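Local coordinates for protein interpain A (PDB 3BB7) that probably acts as a secreted cysteine peptidase of the C10 family, captured here as a fragment of its zymogen with the predicted nucleophile replaced, at residues A[96-99]-A[100-104]; A[122-125]-A[126-130]; A[210-213]-A[214-218]; A[225-229]-A[230-234]. The protein carries 1 engineered substitution. All coordinates share one frame; numbering follows the deposited sequence.

Following the chain from the N terminus, all four contacts are local, in series, and none nests in or crosses another. Contact 1 closes a pair of turns in the loop between helices 49-68 and 116-128. Contact 2 is the C-terminal end of helix 116-128, which starts at the predicted nucleophile position. Contact 3 lies on helix 208-218 and packs against contact 2 through L215 CD2 and L125 CD1, 3.9 Å apart. Contact 4 turns the chain from edge strand 225-228 of the large antiparallel sheet toward helix 234-246; its Y226 N comes 3.6 Å from A212 CB of contact 3. Contacts 1 and 4 lie on opposite sides of the chain's centre.

Contact 1: A[96-99]-A[100-104]; sequences QQMP and YNKLL
One face of the Y100 ring is met by P99 CD, 4.3 Å from the centroid of the Y100 ring, in a CH-pi contact offset toward the rim. Obliquely to the same ring come the backbone atoms Q96 N, Q97 O and M98 O. The side chains of P99 and Y100 run side by side in the same direction, and the Y100 ring goes on to meet W94 and Y170. The peptide bond before P99 is cis, and beyond it N101 N hydrogen-bonds back to Q97 O (3.1 Å). A second bond, from K102 N to P99 O (3.0 Å), closes the type I turn that starts at P99. Outside these turns M98 lies across N101 at about a right angle. Its CG stands anti to the carbonyl carbon (chi1 -72°), and further bends at chi2 and chi3 bring M98 SD to 3.7 Å from K102 CA, with M98 CE reaching K102 CB at 4.2 Å. Q96 reaches helix 116-128, where it touches T119 and A116, the engineered residue at the predicted nucleophile position, and its OE1 accepts a weak hydrogen bond from G115 N. Two overlapping type I turns, P99-K102 and N101-L104, entered through a cis-proline, thus form the loop beside the predicted active site of this papain-like (clan CA) peptidase domain.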
loop_
_atom_site.group_PDB
_atom_site.type_symbol
_atom_site.label_atom_id
_atom_site.label_comp_id
_atom_site.label_asym_id
_atom_site.label_seq_id
_atom_site.Cartn_x
_atom_site.Cartn_y
_atom_site.Cartn_z
ATOM N N GLN A 96 3.718 -9.976 -3.824
ATOM C CA GLN A 96 3.652 -9.828 -5.279
ATOM C C GLN A 96 4.189 -11.034 -6.049
ATOM O O GLN A 96 4.059 -11.082 -7.287
ATOM C CB GLN A 96 4.463 -8.608 -5.725
ATOM C CG GLN A 96 3.940 -7.271 -5.227
ATOM C CD GLN A 96 4.593 -6.116 -5.960
ATOM O OE1 GLN A 96 4.807 -6.182 -7.173
ATOM N NE2 GLN A 96 4.894 -5.027 -5.223
ATOM N N GLN A 97 4.806 -11.987 -5.354
ATOM C CA GLN A 97 5.372 -13.170 -6.020
ATOM C C GLN A 97 4.544 -14.440 -5.764
ATOM O O GLN A 97 3.310 -14.341 -5.667
ATOM C CB GLN A 97 6.875 -13.291 -5.753
ATOM C CG GLN A 97 7.594 -12.054 -6.261
ATOM C CD GLN A 97 9.071 -12.170 -6.217
ATOM O OE1 GLN A 97 9.693 -11.883 -5.197
ATOM N NE2 GLN A 97 9.657 -12.591 -7.329
ATOM N N MET A 98 5.145 -15.629 -5.725
ATOM C CA MET A 98 4.291 -16.820 -5.616
ATOM C C MET A 98 3.603 -16.921 -4.255
ATOM O O MET A 98 4.218 -16.618 -3.241
ATOM C CB MET A 98 5.072 -18.098 -5.958
ATOM C CG MET A 98 5.371 -18.185 -7.443
ATOM S SD MET A 98 3.907 -18.515 -8.472
ATOM C CE MET A 98 3.470 -20.172 -7.912
ATOM N N PRO A 99 2.339 -17.353 -4.228
ATOM C CA PRO A 99 1.492 -17.756 -5.348
ATOM C C PRO A 99 0.647 -16.630 -5.948
ATOM O O PRO A 99 -0.151 -16.880 -6.871
ATOM C CB PRO A 99 0.556 -18.779 -4.706
ATOM C CG PRO A 99 0.379 -18.219 -3.290
ATOM C CD PRO A 99 1.673 -17.568 -2.926
ATOM N N TYR A 100 0.805 -15.410 -5.433
ATOM C CA TYR A 100 0.000 -14.272 -5.880
ATOM C C TYR A 100 0.076 -14.067 -7.375
ATOM O O TYR A 100 -0.920 -13.649 -7.985
ATOM C CB TYR A 100 0.469 -13.014 -5.155
ATOM C CG TYR A 100 0.562 -13.236 -3.643
ATOM C CD1 TYR A 100 1.806 -13.348 -2.993
ATOM C CD2 TYR A 100 -0.605 -13.393 -2.863
ATOM C CE1 TYR A 100 1.878 -13.594 -1.593
ATOM C CE2 TYR A 100 -0.524 -13.609 -1.486
ATOM C CZ TYR A 100 0.709 -13.733 -0.871
ATOM O OH TYR A 100 0.694 -13.930 0.492
ATOM N N ASN A 101 1.266 -14.331 -7.943
ATOM C CA ASN A 101 1.496 -14.119 -9.377
ATOM C C ASN A 101 1.377 -15.387 -10.218
ATOM O O ASN A 101 1.819 -15.391 -11.379
ATOM C CB ASN A 101 2.879 -13.478 -9.609
ATOM C CG ASN A 101 4.039 -14.428 -9.255
ATOM O OD1 ASN A 101 3.823 -15.439 -8.590
ATOM N ND2 ASN A 101 5.267 -14.104 -9.720
ATOM N N LYS A 102 0.796 -16.451 -9.666
ATOM C CA LYS A 102 0.737 -17.779 -10.333
ATOM C C LYS A 102 0.166 -17.729 -11.736
ATOM O O LYS A 102 0.572 -18.509 -12.615
ATOM C CB LYS A 102 -0.115 -18.759 -9.465
ATOM C CG LYS A 102 -0.287 -20.193 -9.953
ATOM C CD LYS A 102 -0.946 -21.042 -8.860
ATOM C CE LYS A 102 -1.509 -22.290 -9.472
ATOM N NZ LYS A 102 -2.049 -23.203 -8.435
ATOM N N LEU A 103 -0.813 -16.854 -11.952
ATOM C CA LEU A 103 -1.497 -16.843 -13.241
ATOM C C LEU A 103 -0.856 -15.926 -14.293
ATOM O O LEU A 103 -1.353 -15.849 -15.428
ATOM C CB LEU A 103 -2.970 -16.481 -13.059
ATOM C CG LEU A 103 -3.739 -17.463 -12.188
ATOM C CD1 LEU A 103 -5.172 -17.011 -11.967
ATOM C CD2 LEU A 103 -3.727 -18.882 -12.777
ATOM N N LEU A 104 0.216 -15.222 -13.920
ATOM C CA LEU A 104 0.879 -14.304 -14.835
ATOM C C LEU A 104 1.948 -15.019 -15.664
ATOM O O LEU A 104 2.510 -16.029 -15.212
ATOM C CB LEU A 104 1.513 -13.150 -14.044
ATOM C CG LEU A 104 0.510 -12.239 -13.309
ATOM C CD1 LEU A 104 1.235 -11.352 -12.324
ATOM C CD2 LEU A 104 -0.295 -11.422 -14.330
#

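Contact 2: A[122-125]-A[126-130]; sequences AQVL and NYFKY. Unlike the reference sequence in segment 122-125: V124 (reference Ala).
V124 and F128 make the apolar side-chain contact of this helical turn, lying side by side with V124 CG1 3.8 Å from F128 CE2. V124 CG1 stands anti to the backbone N (chi1 175°), which carries it along the helix toward the ring, while F128 CD2 approaches V124 O obliquely at 3.3 Å. Within 126-130 the two aromatic rings meet edge to face: Y127 CD2 stands over the centre of the F128 ring, 3.7 Å above its plane. On the buried flank A122 and L125 press on C189 of helix 176-192, and N126 CB rests 3.4 Å from A122 O. The predicted nucleophile position heads this helix, 116-128, at its other end, as in papain-like peptidases. Its regular bonding is firm at N126 N to A122 O (2.9 Å) and Y127 N to Q123 O, then weakens: the bond from F128 N to V124 O is long, and that from K129 N to L125 O is strongly bent (121°). The exposed K129, with positive phi, is the first residue to leave the helix. Toward this looser end water enters as well, donating to Q123 O and accepting from N126 ND2 at 3.1 Å. The amide of Q123 is held by T92, W94 and N283, and Y130 OH hydrogen-bonds with K320 NZ.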
loop_
_atom_site.group_PDB
_atom_site.type_symbol
_atom_site.label_atom_id
_atom_site.label_comp_id
_atom_site.label_asym_id
_atom_site.label_seq_id
_atom_site.Cartn_x
_atom_site.Cartn_y
_atom_site.Cartn_z
ATOM N N ALA A 122 -6.101 -5.809 -3.993
ATOM C CA ALA A 122 -6.623 -7.145 -3.651
ATOM C C ALA A 122 -6.860 -7.257 -2.135
ATOM O O ALA A 122 -7.868 -7.832 -1.703
ATOM C CB ALA A 122 -5.661 -8.218 -4.169
ATOM N N GLN A 123 -5.947 -6.705 -1.335
ATOM C CA GLN A 123 -6.124 -6.823 0.120
ATOM C C GLN A 123 -7.336 -6.014 0.589
ATOM O O GLN A 123 -8.065 -6.445 1.489
ATOM C CB GLN A 123 -4.876 -6.429 0.880
ATOM C CG GLN A 123 -3.712 -7.393 0.658
ATOM C CD GLN A 123 -2.550 -7.151 1.607
ATOM O OE1 GLN A 123 -2.360 -7.890 2.588
ATOM N NE2 GLN A 123 -1.764 -6.120 1.323
ATOM N N VAL A 124 -7.566 -4.837 0.003
ATOM C CA VAL A 124 -8.770 -4.095 0.358
ATOM C C VAL A 124 -10.043 -4.819 -0.098
ATOM O O VAL A 124 -10.989 -4.919 0.675
ATOM C CB VAL A 124 -8.695 -2.653 -0.193
ATOM C CG1 VAL A 124 -10.045 -1.888 0.072
ATOM C CG2 VAL A 124 -7.548 -1.920 0.494
ATOM N N LEU A 125 -10.086 -5.338 -1.324
ATOM C CA LEU A 125 -11.285 -6.085 -1.770
ATOM C C LEU A 125 -11.543 -7.304 -0.895
ATOM O O LEU A 125 -12.693 -7.592 -0.517
ATOM C CB LEU A 125 -11.126 -6.523 -3.224
ATOM C CG LEU A 125 -11.645 -5.486 -4.251
ATOM C CD1 LEU A 125 -11.205 -4.034 -3.957
ATOM C CD2 LEU A 125 -11.361 -5.890 -5.692
ATOM N N ASN A 126 -10.481 -7.992 -0.496
ATOM C CA ASN A 126 -10.644 -9.157 0.346
ATOM C C ASN A 126 -11.189 -8.777 1.731
ATOM O O ASN A 126 -11.933 -9.528 2.354
ATOM C CB ASN A 126 -9.315 -9.903 0.526
ATOM C CG ASN A 126 -9.484 -11.134 1.404
ATOM O OD1 ASN A 126 -10.196 -12.092 1.041
ATOM N ND2 ASN A 126 -8.831 -11.117 2.565
ATOM N N TYR A 127 -10.773 -7.622 2.246
ATOM C CA TYR A 127 -11.314 -7.142 3.528
ATOM C C TYR A 127 -12.848 -7.048 3.458
ATOM O O TYR A 127 -13.571 -7.457 4.399
ATOM C CB TYR A 127 -10.676 -5.797 3.890
ATOM C CG TYR A 127 -11.333 -5.196 5.107
ATOM C CD1 TYR A 127 -11.043 -5.681 6.392
ATOM C CD2 TYR A 127 -12.289 -4.200 4.970
ATOM C CE1 TYR A 127 -11.671 -5.146 7.518
ATOM C CE2 TYR A 127 -12.949 -3.645 6.119
ATOM C CZ TYR A 127 -12.616 -4.128 7.374
ATOM O OH TYR A 127 -13.248 -3.654 8.506
ATOM N N PHE A 128 -13.361 -6.526 2.339
ATOM C CA PHE A 128 -14.817 -6.394 2.156
ATOM C C PHE A 128 -15.527 -7.629 1.655
ATOM O O PHE A 128 -16.758 -7.707 1.752
ATOM C CB PHE A 128 -15.094 -5.245 1.185
ATOM C CG PHE A 128 -14.768 -3.889 1.770
ATOM C CD1 PHE A 128 -15.530 -3.386 2.834
ATOM C CD2 PHE A 128 -13.691 -3.160 1.299
ATOM C CE1 PHE A 128 -15.251 -2.144 3.400
ATOM C CE2 PHE A 128 -13.366 -1.913 1.876
ATOM C CZ PHE A 128 -14.153 -1.416 2.911
ATOM N N LYS A 129 -14.768 -8.586 1.114
ATOM C CA LYS A 129 -15.328 -9.785 0.484
ATOM C C LYS A 129 -16.370 -9.389 -0.570
ATOM O O LYS A 129 -17.501 -9.902 -0.604
ATOM C CB LYS A 129 -15.888 -10.769 1.513
ATOM C CG LYS A 129 -14.773 -11.395 2.322
ATOM C CD LYS A 129 -15.288 -12.021 3.595
ATOM C CE LYS A 129 -14.103 -12.277 4.527
ATOM N NZ LYS A 129 -12.899 -11.415 4.207
ATOM N N TYR A 130 -15.961 -8.456 -1.426
ATOM C CA TYR A 130 -16.884 -7.827 -2.377
ATOM C C TYR A 130 -16.057 -7.348 -3.548
ATOM O O TYR A 130 -14.942 -6.906 -3.336
ATOM C CB TYR A 130 -17.589 -6.651 -1.679
ATOM C CG TYR A 130 -18.616 -5.905 -2.504
ATOM C CD1 TYR A 130 -19.959 -6.257 -2.466
ATOM C CD2 TYR A 130 -18.238 -4.808 -3.292
ATOM C CE1 TYR A 130 -20.888 -5.553 -3.226
ATOM C CE2 TYR A 130 -19.153 -4.111 -4.046
ATOM C CZ TYR A 130 -20.478 -4.480 -3.995
ATOM O OH TYR A 130 -21.374 -3.764 -4.766
HETATM O O HOH W 1 -7.341 -8.503 3.151
#

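Contact 3: A[210-213]-A[214-218]; sequences DCAA and GLRTY
R216 folds back over A212 and A213 on the outer side of helix 208-218, an alpha-helix of the papain-like peptidase domain whose inner side packs on helix 116-128. CB of R216 lies 3.6 Å from A213 O, and R216 CG comes 3.5 Å from A212 O. The chain then bends at chi3 (-70°), laying the guanidinium flat over the preceding turn, with A212 O and A213 N both above one face and toward its rim. R216 NE donates to a water (2.9 Å) that in turn donates to A213 O. Of the terminal nitrogens, NH1 passes A212 CB and hydrogen-bonds to A224 O in the loop before strand 225-228, whereas R216 NH2 stands 3.4 Å from A213 CA. Hydrogen bonds from G214 N, L215 N, R216 N and T217 N to the carbonyls of D210, C211, A212 and A213, each four residues earlier, hold the turn. The buried side belongs to C211 and L215, which both face T121 of helix 116-128. With chi1 at 179°, C211 SG swings away from its own N and touches L215 CD1 at 3.8 Å.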
loop_
_atom_site.group_PDB
_atom_site.type_symbol
_atom_site.label_atom_id
_atom_site.label_comp_id
_atom_site.label_asym_id
_atom_site.label_seq_id
_atom_site.Cartn_x
_atom_site.Cartn_y
_atom_site.Cartn_z
ATOM N N ASP A 210 -5.998 4.925 -12.994
ATOM C CA ASP A 210 -6.460 3.726 -13.700
ATOM C C ASP A 210 -7.002 2.701 -12.707
ATOM O O ASP A 210 -8.004 2.037 -12.983
ATOM C CB ASP A 210 -5.329 3.156 -14.537
ATOM C CG ASP A 210 -4.933 4.046 -15.689
ATOM O OD1 ASP A 210 -5.798 4.707 -16.305
ATOM O OD2 ASP A 210 -3.715 4.041 -15.993
ATOM N N CYS A 211 -6.375 2.604 -11.532
ATOM C CA CYS A 211 -6.895 1.747 -10.479
ATOM C C CYS A 211 -8.357 2.144 -10.132
ATOM O O CYS A 211 -9.261 1.289 -10.161
ATOM C CB CYS A 211 -5.974 1.829 -9.263
ATOM S SG CYS A 211 -6.506 0.838 -7.858
ATOM N N ALA A 212 -8.597 3.442 -9.901
ATOM C CA ALA A 212 -9.917 3.934 -9.524
ATOM C C ALA A 212 -10.918 3.664 -10.672
ATOM O O ALA A 212 -12.033 3.185 -10.439
ATOM C CB ALA A 212 -9.823 5.414 -9.237
ATOM N N ALA A 213 -10.532 3.942 -11.914
ATOM C CA ALA A 213 -11.412 3.698 -13.072
ATOM C C ALA A 213 -11.796 2.237 -13.210
ATOM O O ALA A 213 -12.956 1.920 -13.484
ATOM C CB ALA A 213 -10.778 4.232 -14.351
ATOM N N GLY A 214 -10.837 1.349 -12.981
ATOM C CA GLY A 214 -11.080 -0.068 -13.143
ATOM C C GLY A 214 -11.927 -0.592 -11.993
ATOM O O GLY A 214 -12.702 -1.540 -12.154
ATOM N N LEU A 215 -11.726 -0.037 -10.796
ATOM C CA LEU A 215 -12.565 -0.415 -9.676
ATOM C C LEU A 215 -14.036 -0.043 -9.949
ATOM O O LEU A 215 -14.943 -0.842 -9.646
ATOM C CB LEU A 215 -12.041 0.232 -8.388
ATOM C CG LEU A 215 -10.836 -0.492 -7.768
ATOM C CD1 LEU A 215 -10.130 0.423 -6.740
ATOM C CD2 LEU A 215 -11.224 -1.815 -7.115
ATOM N N ARG A 216 -14.291 1.132 -10.541
ATOM C CA ARG A 216 -15.673 1.497 -10.947
ATOM C C ARG A 216 -16.208 0.532 -11.985
ATOM O O ARG A 216 -17.358 0.050 -11.891
ATOM C CB ARG A 216 -15.758 2.942 -11.504
ATOM C CG ARG A 216 -15.473 4.030 -10.454
ATOM C CD ARG A 216 -15.621 5.425 -11.056
ATOM N NE ARG A 216 -14.592 5.802 -12.012
ATOM C CZ ARG A 216 -13.502 6.495 -11.710
ATOM N NH1 ARG A 216 -13.242 6.817 -10.451
ATOM N NH2 ARG A 216 -12.650 6.856 -12.674
ATOM N N THR A 217 -15.406 0.327 -13.038
ATOM C CA THR A 217 -15.891 -0.323 -14.246
ATOM C C THR A 217 -15.963 -1.831 -14.172
ATOM O O THR A 217 -16.975 -2.429 -14.607
ATOM C CB THR A 217 -15.062 0.120 -15.447
ATOM O OG1 THR A 217 -15.332 1.512 -15.655
ATOM C CG2 THR A 217 -15.437 -0.627 -16.716
ATOM N N TYR A 218 -14.885 -2.457 -13.689
ATOM C CA TYR A 218 -14.771 -3.913 -13.712
ATOM C C TYR A 218 -15.191 -4.552 -12.398
ATOM O O TYR A 218 -15.570 -5.715 -12.380
ATOM C CB TYR A 218 -13.344 -4.339 -14.080
ATOM C CG TYR A 218 -12.929 -3.805 -15.422
ATOM C CD1 TYR A 218 -11.896 -2.892 -15.545
ATOM C CD2 TYR A 218 -13.579 -4.226 -16.585
ATOM C CE1 TYR A 218 -11.524 -2.377 -16.764
ATOM C CE2 TYR A 218 -13.182 -3.762 -17.835
ATOM C CZ TYR A 218 -12.172 -2.809 -17.923
ATOM O OH TYR A 218 -11.802 -2.296 -19.149
HETATM O O HOH W 2 -14.502 4.534 -14.602
#

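Contact 4: A[225-229]-A[230-234]; sequences EYITR and ANYTD. Unlike the reference sequence in segment 230-234: N231 (reference Asp).
D234 OD1 is gripped by two donors, R229 NH2 and a bridging water. The salt bridge from R229 NH2 to D234 OD1 is 2.9 Å long and fairly straight (159°); it lies near the guanidinium plane but meets the carboxylate from above its plane, the guanidinium and carboxylate planes standing 85° apart. Extended from CG to NE, R229 spans the turn, and the water accepts from its NE while donating to both D234 OD1 and Y232 O. R229 NH1 also hydrogen-bonds to I296 O and Q311 OE1, and NH2 to D297 O, so several partners fix the rotation of the buried guanidinium. This is the turn between edge strand 225-228 of the large antiparallel sheet and helix 234-246, where a short 3-10 segment redirects the chain and T233 is the N-cap. Bonds from N231 N to T228 O (3.2 Å) and from Y232 N to R229 O (2.9 Å) hold it. The Y232 ring turns its edge to T228 O, 3.3 Å from Y232 CD1, and crosses I227 at about a right angle, with I227 CD1 4.1 Å from Y232 CZ. T228 OG1 hydrogen-bonds with D312 OD2 and accepts from a water (2.8 Å) that itself accepts from A230 N. Another water joins T228 N to N231 OD1.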
loop_
_atom_site.group_PDB
_atom_site.type_symbol
_atom_site.label_atom_id
_atom_site.label_comp_id
_atom_site.label_asym_id
_atom_site.label_seq_id
_atom_site.Cartn_x
_atom_site.Cartn_y
_atom_site.Cartn_z
ATOM N N GLU A 225 -12.734 6.503 -6.290
ATOM C CA GLU A 225 -12.148 7.690 -6.928
ATOM C C GLU A 225 -10.722 7.897 -6.447
ATOM O O GLU A 225 -10.387 7.594 -5.308
ATOM C CB GLU A 225 -13.039 8.925 -6.667
ATOM C CG GLU A 225 -13.146 9.235 -5.195
ATOM C CD GLU A 225 -13.583 10.657 -4.909
ATOM O OE1 GLU A 225 -14.036 10.905 -3.779
ATOM O OE2 GLU A 225 -13.494 11.510 -5.817
ATOM N N TYR A 226 -9.884 8.419 -7.329
ATOM C CA TYR A 226 -8.505 8.708 -7.013
ATOM C C TYR A 226 -8.394 10.194 -6.659
ATOM O O TYR A 226 -9.007 11.038 -7.326
ATOM C CB TYR A 226 -7.651 8.357 -8.263
ATOM C CG TYR A 226 -6.533 9.309 -8.658
ATOM C CD1 TYR A 226 -6.662 10.155 -9.761
ATOM C CD2 TYR A 226 -5.347 9.341 -7.939
ATOM C CE1 TYR A 226 -5.643 11.016 -10.111
ATOM C CE2 TYR A 226 -4.297 10.185 -8.299
ATOM C CZ TYR A 226 -4.461 11.024 -9.371
ATOM O OH TYR A 226 -3.421 11.860 -9.703
ATOM N N ILE A 227 -7.629 10.496 -5.612
ATOM C CA ILE A 227 -7.285 11.897 -5.282
ATOM C C ILE A 227 -5.790 11.999 -5.027
ATOM O O ILE A 227 -5.147 10.997 -4.689
ATOM C CB ILE A 227 -8.110 12.413 -4.081
ATOM C CG1 ILE A 227 -7.826 11.622 -2.788
ATOM C CG2 ILE A 227 -9.631 12.436 -4.455
ATOM C CD1 ILE A 227 -8.486 12.250 -1.563
ATOM N N THR A 228 -5.231 13.192 -5.211
ATOM C CA THR A 228 -3.797 13.348 -5.033
ATOM C C THR A 228 -3.462 14.383 -3.953
ATOM O O THR A 228 -4.140 15.407 -3.816
ATOM C CB THR A 228 -3.105 13.617 -6.358
ATOM O OG1 THR A 228 -1.686 13.363 -6.230
ATOM C CG2 THR A 228 -3.327 15.025 -6.803
ATOM N N ARG A 229 -2.436 14.073 -3.155
ATOM C CA ARG A 229 -2.169 14.871 -1.961
ATOM C C ARG A 229 -1.809 16.315 -2.255
ATOM O O ARG A 229 -2.120 17.184 -1.458
ATOM C CB ARG A 229 -1.079 14.223 -1.097
ATOM C CG ARG A 229 -1.012 14.884 0.266
ATOM C CD ARG A 229 -0.063 14.143 1.179
ATOM N NE ARG A 229 0.147 14.932 2.382
ATOM C CZ ARG A 229 0.591 14.443 3.542
ATOM N NH1 ARG A 229 0.880 13.144 3.680
ATOM N NH2 ARG A 229 0.729 15.264 4.579
ATOM N N ALA A 230 -1.175 16.577 -3.400
ATOM C CA ALA A 230 -0.758 17.932 -3.723
ATOM C C ALA A 230 -1.927 18.916 -3.769
ATOM O O ALA A 230 -1.721 20.110 -3.606
ATOM C CB ALA A 230 -0.015 17.952 -5.039
ATOM N N ASN A 231 -3.145 18.396 -3.932
ATOM C CA ASN A 231 -4.342 19.237 -3.951
ATOM C C ASN A 231 -4.885 19.633 -2.573
ATOM O O ASN A 231 -5.804 20.443 -2.481
ATOM C CB ASN A 231 -5.462 18.523 -4.725
ATOM C CG ASN A 231 -5.215 18.472 -6.220
ATOM O OD1 ASN A 231 -5.868 17.716 -6.918
ATOM N ND2 ASN A 231 -4.293 19.277 -6.715
ATOM N N TYR A 232 -4.317 19.063 -1.515
ATOM C CA TYR A 232 -4.837 19.229 -0.146
ATOM C C TYR A 232 -3.781 19.747 0.821
ATOM O O TYR A 232 -2.591 19.380 0.738
ATOM C CB TYR A 232 -5.322 17.885 0.391
ATOM C CG TYR A 232 -6.504 17.341 -0.412
ATOM C CD1 TYR A 232 -6.295 16.608 -1.575
ATOM C CD2 TYR A 232 -7.821 17.549 0.005
ATOM C CE1 TYR A 232 -7.382 16.121 -2.328
ATOM C CE2 TYR A 232 -8.899 17.063 -0.739
ATOM C CZ TYR A 232 -8.671 16.323 -1.870
ATOM O OH TYR A 232 -9.749 15.852 -2.581
ATOM N N THR A 233 -4.207 20.538 1.808
ATOM C CA THR A 233 -3.282 20.837 2.901
ATOM C C THR A 233 -3.094 19.569 3.742
ATOM O O THR A 233 -3.910 18.621 3.666
ATOM C CB THR A 233 -3.801 21.927 3.824
ATOM O OG1 THR A 233 -4.976 21.437 4.480
ATOM C CG2 THR A 233 -4.138 23.215 3.046
ATOM N N ASP A 234 -2.057 19.547 4.581
ATOM C CA ASP A 234 -1.803 18.377 5.419
ATOM C C ASP A 234 -3.002 18.096 6.313
ATOM O O ASP A 234 -3.384 16.943 6.494
ATOM C CB ASP A 234 -0.565 18.633 6.289
ATOM C CG ASP A 234 0.690 18.794 5.474
ATOM O OD1 ASP A 234 0.749 18.193 4.375
ATOM O OD2 ASP A 234 1.621 19.498 5.941
HETATM O O HOH W 3 -6.935 15.285 -6.203
HETATM O O HOH W 4 0.462 14.603 -4.975
HETATM O O HOH W 5 -0.751 17.655 2.089
#